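Side-chain contacts in filamentous hemagglutinin (Bordetella pertussis, PDB 1RWR), which acts as an adhesin and carries a beta-helical secretion domain that probably directs its export through the two-partner secretion pathway: residues Q37-A42 with V46-G51; A75-V80 with P129-G134; A188-Y193 with I203-R208; L273-A278 with G284-G289. All blocks are in the same frame, centred on the assembly; numbering follows the deposited sequence.

Contact 1. Residues Q37-A42 with V46-G51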
loop_
_atom_site.group_PDB
_atom_site.type_symbol
_atom_site.label_atom_id
_atom_site.label_comp_id
_atom_site.label_asym_id
_atom_site.label_seq_id
_atom_site.Cartn_x
_atom_site.Cartn_y
_atom_site.Cartn_z
ATOM N N GLN A 37 8.486 -1.687 17.534
ATOM C CA GLN A 37 7.510 -1.277 18.541
ATOM C C GLN A 37 6.663 -0.101 18.025
ATOM O O GLN A 37 5.435 -0.079 18.247
ATOM C CB GLN A 37 8.245 -0.870 19.814
ATOM C CG GLN A 37 7.378 -0.795 21.033
ATOM C CD GLN A 37 7.070 0.620 21.436
ATOM O OE1 GLN A 37 7.969 1.480 21.489
ATOM N NE2 GLN A 37 5.795 0.885 21.727
ATOM N N GLN A 38 7.333 0.845 17.356
ATOM C CA GLN A 38 6.743 2.015 16.730
ATOM C C GLN A 38 7.386 2.242 15.356
ATOM O O GLN A 38 8.624 2.174 15.223
ATOM C CB GLN A 38 6.985 3.268 17.591
ATOM C CG GLN A 38 6.179 3.269 18.873
ATOM C CD GLN A 38 6.299 4.553 19.612
ATOM O OE1 GLN A 38 5.663 5.560 19.237
ATOM N NE2 GLN A 38 7.128 4.558 20.647
ATOM N N PHE A 39 6.550 2.462 14.342
ATOM C CA PHE A 39 7.033 2.813 12.988
ATOM C C PHE A 39 6.270 3.985 12.416
ATOM O O PHE A 39 5.042 3.907 12.201
ATOM C CB PHE A 39 6.933 1.621 12.037
ATOM C CG PHE A 39 7.613 1.858 10.737
ATOM C CD1 PHE A 39 8.963 1.580 10.602
ATOM C CD2 PHE A 39 6.915 2.397 9.651
ATOM C CE1 PHE A 39 9.628 1.835 9.403
ATOM C CE2 PHE A 39 7.589 2.695 8.463
ATOM C CZ PHE A 39 8.936 2.412 8.351
ATOM N N ASN A 40 6.979 5.076 12.191
ATOM C CA ASN A 40 6.425 6.280 11.620
ATOM C C ASN A 40 7.481 6.912 10.748
ATOM O O ASN A 40 8.679 6.869 11.086
ATOM C CB ASN A 40 6.019 7.271 12.743
ATOM C CG ASN A 40 4.976 6.710 13.642
ATOM O OD1 ASN A 40 3.785 6.740 13.308
ATOM N ND2 ASN A 40 5.395 6.129 14.768
ATOM N N VAL A 41 7.051 7.577 9.686
ATOM C CA VAL A 41 7.935 8.296 8.788
ATOM C C VAL A 41 7.366 9.725 8.640
ATOM O O VAL A 41 6.171 9.919 8.409
ATOM C CB VAL A 41 8.046 7.601 7.413
ATOM C CG1 VAL A 41 8.963 8.386 6.496
ATOM C CG2 VAL A 41 8.567 6.171 7.587
ATOM N N ALA A 42 8.253 10.701 8.774
ATOM C CA ALA A 42 7.920 12.111 8.618
ATOM C C ALA A 42 8.819 12.744 7.585
ATOM O O ALA A 42 9.877 12.236 7.277
ATOM C CB ALA A 42 8.096 12.803 9.933
ATOM N N VAL A 46 12.558 8.576 5.078
ATOM C CA VAL A 46 13.371 7.581 5.758
ATOM C C VAL A 46 14.187 6.856 4.693
ATOM O O VAL A 46 13.724 6.709 3.567
ATOM C CB VAL A 46 12.515 6.532 6.570
ATOM C CG1 VAL A 46 11.563 5.700 5.707
ATOM C CG2 VAL A 46 13.381 5.623 7.406
ATOM N N VAL A 47 15.372 6.406 5.070
ATOM C CA VAL A 47 16.193 5.611 4.177
ATOM C C VAL A 47 16.274 4.179 4.719
ATOM O O VAL A 47 16.742 3.976 5.849
ATOM C CB VAL A 47 17.600 6.218 4.054
ATOM C CG1 VAL A 47 18.523 5.333 3.173
ATOM C CG2 VAL A 47 17.490 7.602 3.510
ATOM N N PHE A 48 15.902 3.205 3.894
ATOM C CA PHE A 48 16.110 1.809 4.204
ATOM C C PHE A 48 17.468 1.395 3.662
ATOM O O PHE A 48 17.730 1.527 2.476
ATOM C CB PHE A 48 15.034 0.920 3.571
ATOM C CG PHE A 48 13.691 1.105 4.165
ATOM C CD1 PHE A 48 13.330 0.433 5.309
ATOM C CD2 PHE A 48 12.795 1.995 3.575
ATOM C CE1 PHE A 48 12.039 0.620 5.855
ATOM C CE2 PHE A 48 11.564 2.190 4.111
ATOM C CZ PHE A 48 11.177 1.505 5.247
ATOM N N ASN A 49 18.335 0.898 4.529
ATOM C CA ASN A 49 19.722 0.635 4.118
ATOM C C ASN A 49 19.870 -0.773 3.592
ATOM O O ASN A 49 20.061 -1.700 4.345
ATOM C CB ASN A 49 20.716 0.917 5.264
ATOM C CG ASN A 49 22.177 0.885 4.806
ATOM O OD1 ASN A 49 22.489 0.478 3.673
ATOM N ND2 ASN A 49 23.085 1.289 5.697
ATOM N N ASN A 50 19.791 -0.912 2.270
ATOM C CA ASN A 50 20.000 -2.202 1.609
ATOM C C ASN A 50 21.349 -2.219 0.874
ATOM O O ASN A 50 21.474 -2.795 -0.236
ATOM C CB ASN A 50 18.866 -2.453 0.627
ATOM C CG ASN A 50 18.626 -3.924 0.315
ATOM O OD1 ASN A 50 18.962 -4.834 1.082
ATOM N ND2 ASN A 50 17.939 -4.154 -0.809
ATOM N N GLY A 51 22.334 -1.569 1.498
ATOM C CA GLY A 51 23.636 -1.347 0.900
ATOM C C GLY A 51 24.710 -2.245 1.487
ATOM O O GLY A 51 24.784 -2.418 2.678
#

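Contact 2. Residues A75-V80 with P129-G134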
loop_
_atom_site.group_PDB
_atom_site.type_symbol
_atom_site.label_atom_id
_atom_site.label_comp_id
_atom_site.label_asym_id
_atom_site.label_seq_id
_atom_site.Cartn_x
_atom_site.Cartn_y
_atom_site.Cartn_z
ATOM N N ALA A 75 12.827 -7.950 -0.643
ATOM C CA ALA A 75 11.596 -7.420 -0.046
ATOM C C ALA A 75 11.950 -7.003 1.373
ATOM O O ALA A 75 12.607 -7.734 2.087
ATOM C CB ALA A 75 10.492 -8.467 -0.017
ATOM N N ILE A 76 11.518 -5.815 1.758
ATOM C CA ILE A 76 11.762 -5.280 3.074
ATOM C C ILE A 76 10.382 -5.077 3.708
ATOM O O ILE A 76 9.567 -4.304 3.219
ATOM C CB ILE A 76 12.524 -3.925 2.962
ATOM C CG1 ILE A 76 13.948 -4.117 2.360
ATOM C CG2 ILE A 76 12.662 -3.276 4.346
ATOM C CD1 ILE A 76 14.608 -2.847 1.866
ATOM N N LEU A 77 10.129 -5.842 4.771
ATOM C CA LEU A 77 8.938 -5.763 5.559
ATOM C C LEU A 77 9.242 -5.057 6.873
ATOM O O LEU A 77 10.173 -5.446 7.589
ATOM C CB LEU A 77 8.528 -7.182 5.904
ATOM C CG LEU A 77 7.376 -7.391 6.878
ATOM C CD1 LEU A 77 6.052 -6.771 6.408
ATOM C CD2 LEU A 77 7.217 -8.898 7.052
ATOM N N ALA A 78 8.464 -4.036 7.174
ATOM C CA ALA A 78 8.468 -3.351 8.439
ATOM C C ALA A 78 7.125 -3.660 9.069
ATOM O O ALA A 78 6.098 -3.253 8.528
ATOM C CB ALA A 78 8.603 -1.807 8.229
ATOM N N GLU A 79 7.129 -4.386 10.181
ATOM C CA GLU A 79 5.919 -4.810 10.886
ATOM C C GLU A 79 5.890 -4.198 12.265
ATOM O O GLU A 79 6.849 -4.347 13.007
ATOM C CB GLU A 79 5.938 -6.337 11.080
ATOM C CG GLU A 79 4.712 -6.859 11.793
ATOM C CD GLU A 79 4.820 -8.309 12.253
ATOM O OE1 GLU A 79 5.811 -8.971 11.940
ATOM O OE2 GLU A 79 3.853 -8.821 12.875
ATOM N N VAL A 80 4.820 -3.505 12.607
ATOM C CA VAL A 80 4.662 -2.963 13.947
ATOM C C VAL A 80 4.035 -4.020 14.849
ATOM O O VAL A 80 2.974 -4.561 14.540
ATOM C CB VAL A 80 3.802 -1.691 13.953
ATOM C CG1 VAL A 80 3.462 -1.255 15.396
ATOM C CG2 VAL A 80 4.500 -0.578 13.236
ATOM N N PRO A 129 1.628 -10.103 9.149
ATOM C CA PRO A 129 2.398 -10.920 8.201
ATOM C C PRO A 129 2.717 -12.295 8.726
ATOM O O PRO A 129 3.038 -12.420 9.896
ATOM C CB PRO A 129 3.707 -10.174 8.026
ATOM C CG PRO A 129 3.617 -8.973 8.876
ATOM C CD PRO A 129 2.449 -9.056 9.759
ATOM N N SER A 130 2.615 -13.281 7.860
ATOM C CA SER A 130 3.219 -14.596 8.077
ATOM C C SER A 130 4.271 -14.771 7.001
ATOM O O SER A 130 3.933 -14.769 5.816
ATOM C CB SER A 130 2.154 -15.669 7.958
ATOM O OG SER A 130 1.406 -15.695 9.155
ATOM N N VAL A 131 5.527 -14.943 7.395
ATOM C CA VAL A 131 6.645 -15.044 6.463
ATOM C C VAL A 131 7.271 -16.459 6.532
ATOM O O VAL A 131 7.683 -16.904 7.599
ATOM C CB VAL A 131 7.720 -14.008 6.787
ATOM C CG1 VAL A 131 8.931 -14.172 5.868
ATOM C CG2 VAL A 131 7.150 -12.585 6.711
ATOM N N ASN A 132 7.328 -17.122 5.384
ATOM C CA ASN A 132 7.921 -18.450 5.221
ATOM C C ASN A 132 8.877 -18.354 4.056
ATOM O O ASN A 132 8.496 -18.536 2.918
ATOM C CB ASN A 132 6.822 -19.513 4.952
ATOM C CG ASN A 132 7.387 -20.923 4.683
ATOM O OD1 ASN A 132 8.351 -21.326 5.321
ATOM N ND2 ASN A 132 6.773 -21.670 3.753
ATOM N N GLY A 133 10.135 -18.057 4.352
ATOM C CA GLY A 133 11.123 -17.793 3.329
ATOM C C GLY A 133 10.680 -16.648 2.475
ATOM O O GLY A 133 10.353 -15.578 3.007
ATOM N N GLY A 134 10.592 -16.904 1.172
ATOM C CA GLY A 134 10.190 -15.875 0.218
ATOM C C GLY A 134 8.704 -15.557 0.199
ATOM O O GLY A 134 8.283 -14.546 -0.404
HETATM O O HOH W 1 4.889 -11.902 11.605
#

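Contact 3. Residues A188-Y193 with I203-R208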
loop_
_atom_site.group_PDB
_atom_site.type_symbol
_atom_site.label_atom_id
_atom_site.label_comp_id
_atom_site.label_asym_id
_atom_site.label_seq_id
_atom_site.Cartn_x
_atom_site.Cartn_y
_atom_site.Cartn_z
ATOM N N ALA A 188 -9.955 -4.402 0.487
ATOM C CA ALA A 188 -10.553 -4.252 1.800
ATOM C C ALA A 188 -11.276 -5.498 2.233
ATOM O O ALA A 188 -11.720 -6.295 1.384
ATOM C CB ALA A 188 -11.500 -3.059 1.821
ATOM N N GLY A 189 -11.375 -5.684 3.535
ATOM C CA GLY A 189 -12.100 -6.814 4.116
ATOM C C GLY A 189 -11.171 -7.780 4.831
ATOM O O GLY A 189 -9.964 -7.572 4.905
ATOM N N ALA A 190 -11.778 -8.810 5.404
ATOM C CA ALA A 190 -11.045 -9.848 6.097
ATOM C C ALA A 190 -10.544 -10.814 5.057
ATOM O O ALA A 190 -11.312 -11.580 4.467
ATOM C CB ALA A 190 -11.924 -10.528 7.140
ATOM N N ASN A 191 -9.259 -10.696 4.787
ATOM C CA ASN A 191 -8.600 -11.443 3.725
ATOM C C ASN A 191 -7.239 -11.927 4.128
ATOM O O ASN A 191 -6.537 -11.280 4.877
ATOM C CB ASN A 191 -8.386 -10.559 2.479
ATOM C CG ASN A 191 -9.674 -10.193 1.761
ATOM O OD1 ASN A 191 -10.392 -11.050 1.271
ATOM N ND2 ASN A 191 -9.955 -8.892 1.690
ATOM N N ARG A 192 -6.833 -13.059 3.584
ATOM C CA ARG A 192 -5.423 -13.343 3.482
ATOM C C ARG A 192 -5.018 -12.822 2.114
ATOM O O ARG A 192 -5.622 -13.187 1.081
ATOM C CB ARG A 192 -5.124 -14.848 3.533
ATOM C CG ARG A 192 -3.658 -15.066 3.088
ATOM C CD ARG A 192 -3.079 -16.292 3.537
ATOM N NE ARG A 192 -2.716 -16.260 4.945
ATOM C CZ ARG A 192 -1.877 -17.115 5.474
ATOM N NH1 ARG A 192 -1.316 -18.043 4.702
ATOM N NH2 ARG A 192 -1.620 -17.068 6.757
ATOM N N TYR A 193 -4.004 -11.965 2.088
ATOM C CA TYR A 193 -3.442 -11.483 0.836
ATOM C C TYR A 193 -2.064 -12.064 0.632
ATOM O O TYR A 193 -1.155 -11.857 1.448
ATOM C CB TYR A 193 -3.349 -9.975 0.869
ATOM C CG TYR A 193 -3.129 -9.268 -0.458
ATOM C CD1 TYR A 193 -4.128 -9.216 -1.415
ATOM C CD2 TYR A 193 -1.944 -8.609 -0.716
ATOM C CE1 TYR A 193 -3.959 -8.529 -2.610
ATOM C CE2 TYR A 193 -1.764 -7.909 -1.925
ATOM C CZ TYR A 193 -2.785 -7.860 -2.843
ATOM O OH TYR A 193 -2.650 -7.120 -3.987
ATOM N N ILE A 203 -11.018 -14.528 4.734
ATOM C CA ILE A 203 -10.749 -15.291 5.953
ATOM C C ILE A 203 -11.746 -14.869 7.051
ATOM O O ILE A 203 -12.417 -13.828 6.970
ATOM C CB ILE A 203 -9.280 -15.119 6.428
ATOM C CG1 ILE A 203 -8.961 -13.669 6.824
ATOM C CG2 ILE A 203 -8.294 -15.665 5.392
ATOM C CD1 ILE A 203 -7.591 -13.493 7.416
ATOM N N ALA A 204 -11.868 -15.703 8.065
ATOM C CA ALA A 204 -12.677 -15.383 9.236
ATOM C C ALA A 204 -12.011 -14.333 10.138
ATOM O O ALA A 204 -10.815 -14.321 10.363
ATOM C CB ALA A 204 -12.936 -16.676 10.032
ATOM N N ALA A 205 -12.813 -13.472 10.707
ATOM C CA ALA A 205 -12.304 -12.518 11.670
ATOM C C ALA A 205 -13.179 -12.536 12.881
ATOM O O ALA A 205 -14.338 -12.962 12.823
ATOM C CB ALA A 205 -12.295 -11.140 11.069
ATOM N N GLY A 206 -12.646 -11.961 13.941
ATOM C CA GLY A 206 -13.302 -11.931 15.232
ATOM C C GLY A 206 -14.413 -10.941 15.332
ATOM O O GLY A 206 -15.272 -11.049 16.194
ATOM N N ALA A 207 -14.390 -9.952 14.454
ATOM C CA ALA A 207 -15.447 -8.982 14.373
ATOM C C ALA A 207 -15.638 -8.551 12.932
ATOM O O ALA A 207 -14.809 -8.825 12.069
ATOM C CB ALA A 207 -15.086 -7.773 15.220
ATOM N N ARG A 208 -16.780 -7.925 12.697
ATOM C CA ARG A 208 -17.055 -7.271 11.425
ATOM C C ARG A 208 -16.142 -6.065 11.204
ATOM O O ARG A 208 -15.490 -5.532 12.122
ATOM C CB ARG A 208 -18.512 -6.881 11.360
ATOM C CG ARG A 208 -18.811 -5.678 12.196
ATOM C CD ARG A 208 -20.276 -5.389 12.304
ATOM N NE ARG A 208 -20.428 -4.028 12.790
ATOM C CZ ARG A 208 -21.570 -3.502 13.174
ATOM N NH1 ARG A 208 -22.681 -4.204 13.150
ATOM N NH2 ARG A 208 -21.573 -2.247 13.581
#

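Contact 4. Residues L273-A278 with G284-G289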
loop_
_atom_site.group_PDB
_atom_site.type_symbol
_atom_site.label_atom_id
_atom_site.label_comp_id
_atom_site.label_asym_id
_atom_site.label_seq_id
_atom_site.Cartn_x
_atom_site.Cartn_y
_atom_site.Cartn_z
ATOM N N LEU A 273 -13.574 -1.683 -18.402
ATOM C CA LEU A 273 -14.082 -1.136 -17.160
ATOM C C LEU A 273 -15.113 -2.154 -16.651
ATOM O O LEU A 273 -16.142 -2.387 -17.283
ATOM C CB LEU A 273 -14.674 0.256 -17.429
ATOM C CG LEU A 273 -14.640 1.313 -16.336
ATOM C CD1 LEU A 273 -14.895 2.695 -16.870
ATOM C CD2 LEU A 273 -15.709 0.918 -15.330
ATOM N N SER A 274 -14.819 -2.815 -15.543
ATOM C CA SER A 274 -15.674 -3.876 -15.055
ATOM C C SER A 274 -16.046 -3.669 -13.588
ATOM O O SER A 274 -15.151 -3.495 -12.711
ATOM C CB SER A 274 -14.956 -5.191 -15.267
ATOM O OG SER A 274 -15.596 -6.236 -14.568
ATOM N N LEU A 275 -17.347 -3.678 -13.315
ATOM C CA LEU A 275 -17.884 -3.510 -11.967
ATOM C C LEU A 275 -18.740 -4.724 -11.580
ATOM O O LEU A 275 -19.712 -5.078 -12.273
ATOM C CB LEU A 275 -18.685 -2.215 -11.838
ATOM C CG LEU A 275 -18.078 -0.912 -12.424
ATOM C CD1 LEU A 275 -19.036 0.258 -12.241
ATOM C CD2 LEU A 275 -16.712 -0.534 -11.814
ATOM N N LYS A 276 -18.392 -5.388 -10.502
ATOM C CA LYS A 276 -19.114 -6.573 -10.126
ATOM C C LYS A 276 -19.412 -6.469 -8.645
ATOM O O LYS A 276 -18.494 -6.500 -7.822
ATOM C CB LYS A 276 -18.321 -7.854 -10.412
ATOM C CG LYS A 276 -17.807 -8.044 -11.847
ATOM C CD LYS A 276 -18.758 -8.847 -12.709
ATOM C CE LYS A 276 -18.057 -9.508 -13.924
ATOM N NZ LYS A 276 -19.104 -10.208 -14.764
ATOM N N GLY A 277 -20.691 -6.310 -8.304
ATOM C CA GLY A 277 -21.093 -6.254 -6.910
ATOM C C GLY A 277 -22.224 -7.160 -6.523
ATOM O O GLY A 277 -23.024 -7.569 -7.358
ATOM N N ALA A 278 -22.328 -7.463 -5.243
ATOM C CA ALA A 278 -23.446 -8.240 -4.765
ATOM C C ALA A 278 -24.676 -7.359 -4.578
ATOM O O ALA A 278 -25.778 -7.811 -4.808
ATOM C CB ALA A 278 -23.090 -8.964 -3.486
ATOM N N GLY A 284 -21.382 7.162 -12.114
ATOM C CA GLY A 284 -21.671 8.473 -12.680
ATOM C C GLY A 284 -21.544 8.596 -14.188
ATOM O O GLY A 284 -22.600 8.686 -14.857
ATOM N N LYS A 285 -20.333 8.814 -14.711
ATOM C CA LYS A 285 -20.054 8.759 -16.161
ATOM C C LYS A 285 -18.923 7.755 -16.362
ATOM O O LYS A 285 -17.834 7.936 -15.804
ATOM C CB LYS A 285 -19.618 10.113 -16.774
ATOM C CG LYS A 285 -20.688 11.235 -16.740
ATOM C CD LYS A 285 -20.377 12.417 -17.688
ATOM C CE LYS A 285 -19.075 13.145 -17.308
ATOM N NZ LYS A 285 -18.827 14.441 -18.052
ATOM N N LEU A 286 -19.165 6.731 -17.168
ATOM C CA LEU A 286 -18.131 5.769 -17.520
ATOM C C LEU A 286 -17.724 5.950 -18.991
ATOM O O LEU A 286 -18.572 6.219 -19.858
ATOM C CB LEU A 286 -18.620 4.348 -17.302
ATOM C CG LEU A 286 -19.135 4.022 -15.901
ATOM C CD1 LEU A 286 -19.665 2.615 -15.858
ATOM C CD2 LEU A 286 -18.005 4.189 -14.875
ATOM N N ALA A 287 -16.438 5.786 -19.290
ATOM C CA ALA A 287 -15.997 5.825 -20.680
ATOM C C ALA A 287 -14.830 4.910 -20.869
ATOM O O ALA A 287 -14.041 4.725 -19.954
ATOM C CB ALA A 287 -15.656 7.203 -21.104
ATOM N N SER A 288 -14.772 4.278 -22.043
ATOM C CA SER A 288 -13.659 3.438 -22.448
ATOM C C SER A 288 -13.322 3.837 -23.891
ATOM O O SER A 288 -14.228 3.964 -24.738
ATOM C CB SER A 288 -14.013 1.960 -22.342
ATOM O OG SER A 288 -12.968 1.111 -22.821
ATOM N N GLY A 289 -12.050 4.078 -24.186
ATOM C CA GLY A 289 -11.681 4.595 -25.501
ATOM C C GLY A 289 -11.813 3.580 -26.624
ATOM O O GLY A 289 -11.669 3.928 -27.845
#

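Contact 1. Residues Q37-A42 with V46-G51
The rings of Phe39 and Phe48 meet through their outermost atoms, with CZ of Phe39 3.9 Å from CZ of Phe48. Phe48 CZ lies at the edge of the Phe39 ring and near its plane, and the two ring planes are inclined by only about 20°, so the pair is neither a face-to-face stack nor a T-shaped one. The two side chains come from opposite directions, and in Phe39 CG stands anti to the backbone N (chi1 -170°), which carries the ring out toward strand 45-50. Each ring has apolar cover on both sides. Ala78 CB sits over one face of Phe39, while Val41 CG2 lies obliquely on the opposite side, 3.7 Å from Phe39 CE2. For Phe48, Ile76 is on the same side as Ala78, and Val46 CG1 is on the valine side, 3.9 Å from Phe48 CE2. The valines themselves cross at about a right angle, on the side of the rings away from Ala78 and Ile76: Val46 CG1 fits between the two branches of Val41, 3.6 Å from Val41 CG2 and 3.8 Å from Val41 CG1. No hydrogen bond joins the segments, and all four touching residues are buried. At the far end of 46-51, Asn49 OD1 accepts from Gly51 N at 3.0 Å in an Asx turn, while Gln37 and Gln38 form a classic beta bulge opposite Val4. The chain turns a corner at Gln37, between strand 31-36 of one sheet and strand 45-50 of another, and such inward-facing aromatic and aliphatic side chains are characteristic of the interior of a right-handed beta-helix.

Contact 2. Residues A75-V80 with P129-G134
Two side chains of strand 75-80 reach Pro129 and Val131: in Leu77 CG lies opposite the backbone N (chi1 173°), and Glu79 has the same first torsion (chi1 -180°) with its chain extended beyond CG. Leu77 thereby brings CD2 tip to tip with Val131, 3.7 Å from Val131 CG2, and the same methyl lies 3.9 Å from Pro129 CB. Glu79 instead sets the face of its carboxylate over the CD-CG edge of the proline ring, without lying parallel to it. Pro129 CD and CG both lie almost straight beneath the plane of the group, Pro129 CD at 3.5 Å and Pro129 CG at 3.6 Å from Glu79 CD; the closest approach of the pair is Glu79 OE2 to Pro129 CD, 3.4 Å. Glu79 OE1 takes a hydrogen bond from His33 and a salt bridge from Lys35, and OE2 pairs with Arg128; this concentration of positive charge would be expected to keep the carboxylate ionised. Water 1 also donates to Glu79 OE1 at 3.1 Å and to Pro129 O at 2.6 Å, a polar link between the segments. The strand axes are 9.8 Å apart at 139°, too far for backbone pairing. Strand 75-80 lies between strands 31-36 and 99-104 in the long parallel sheet; its Ala78 packs with Phe36 and Ile103 on one face, while Leu77 and Glu79 on the other are covered by strand 128-132, an outermost strand of the four-stranded antiparallel sheet.

Contact 3. Residues A188-Y193 with I203-R208
Ala190 is the first residue along 188-193 to meet the other segment, and it does so with both backbone and side chain. Its carbonyl O accepts from Ile203 N at 3.0 Å; the bond is nearly straight at hydrogen (167°), but the donor stands 50° out of the carbonyl plane, away from either lone pair. Ala190 CB points at the partner chain, 3.3 Å from Ile203 O and 4.0 Å from Ala205 CB, so the methyl lies between the two chains. Next comes Asn191, whose main chain serves as a platform for the isoleucine: Ile203 CG1 rests 3.6 Å from Asn191 N, and Ile203 CD1 reaches 3.5 Å from Asn191 O. This follows from the isoleucine chi1 of 64°, which sets CG1 between its own N and carbonyl carbon and turns that arm along the neighbouring chain. The asparagine's side chain heads the other way, where ND2 makes weak bonds to Ala188 O and Ser235 OG. At Arg192, Ile203 CG2 packs 3.8 Å from Arg192 CB; the rest of the arginine bends at chi3 and leads away to a salt bridge from NE to Asp139. Arg192 also pairs by backbone with Thr201, one step up the same ladder as Ala190 and Ile203. The contact is therefore the open base of a beta-hairpin, strands 191-194 and 199-202, which forms part of a four-stranded antiparallel sheet added outside the parallel coils of the beta-helix.

Contact 4. Residues L273-A278 with G284-G289
Leu273 and Leu286 face each other across the beta-helix, on strands from two of its sheets, and make the close part of this contact. Both branches of Leu273 lie against one methyl: Leu273 CD1 and Leu273 CD2 are each 4.0 Å from Leu286 CD2. Leu286 CB adds a further approach, 4.1 Å from Leu273 CD1. The two side chains meet at a slant; in Leu286 CG stands anti to the carbonyl carbon (chi1 -55°), and CD2 meets Leu273. Leu275, two residues further along the same strand, meets Leu286 more loosely, with Leu275 CD1 4.4 Å from Leu286 CD1. The segments share no hydrogen bond, consistent with strand axes 8.9 Å apart and inclined at 135°. On the outer side packing fades: Lys285 is exposed, the methyl of Ala287 points away, and Leu286 itself is partly open. Strand 285-288 pairs with strand 261-268, in a sheet other than that of 272-277, and the corner at Gly284 parts it from strand 281-283. Leu286 also packs on Ala266 of the paired strand 261-268 and on Val293 and Val295 of strand 292-296. At the end of strand 285-288, Ser288 OG is hydrogen-bonded to Gly271 O and Ala292 N. Leu273 also touches the opposing backbone, where its CD1 comes 3.8 Å from Ala287 O.

How the contacts relate
The contacts follow one another along the chain in the order 1 to 4. Contacts 1 and 2 have centres 15 Å apart and touch through strand 75-80: Phe39 CB lies 3.5 Å from Val80 CG2, and Phe48 CD1 3.9 Å from Ile76 CG2. One face of this strand thus serves the interior and the other the outer covering. Contacts 2 and 3, with centres 19 Å apart, both involve the four-stranded antiparallel sheet. Contact 4 is remote, about 32 Å from contact 1 between nearest atoms, yet strands 75-80 and 272-277 belong to the same ten-stranded parallel sheet. That sheet forms one long side of the elongated beta-helix.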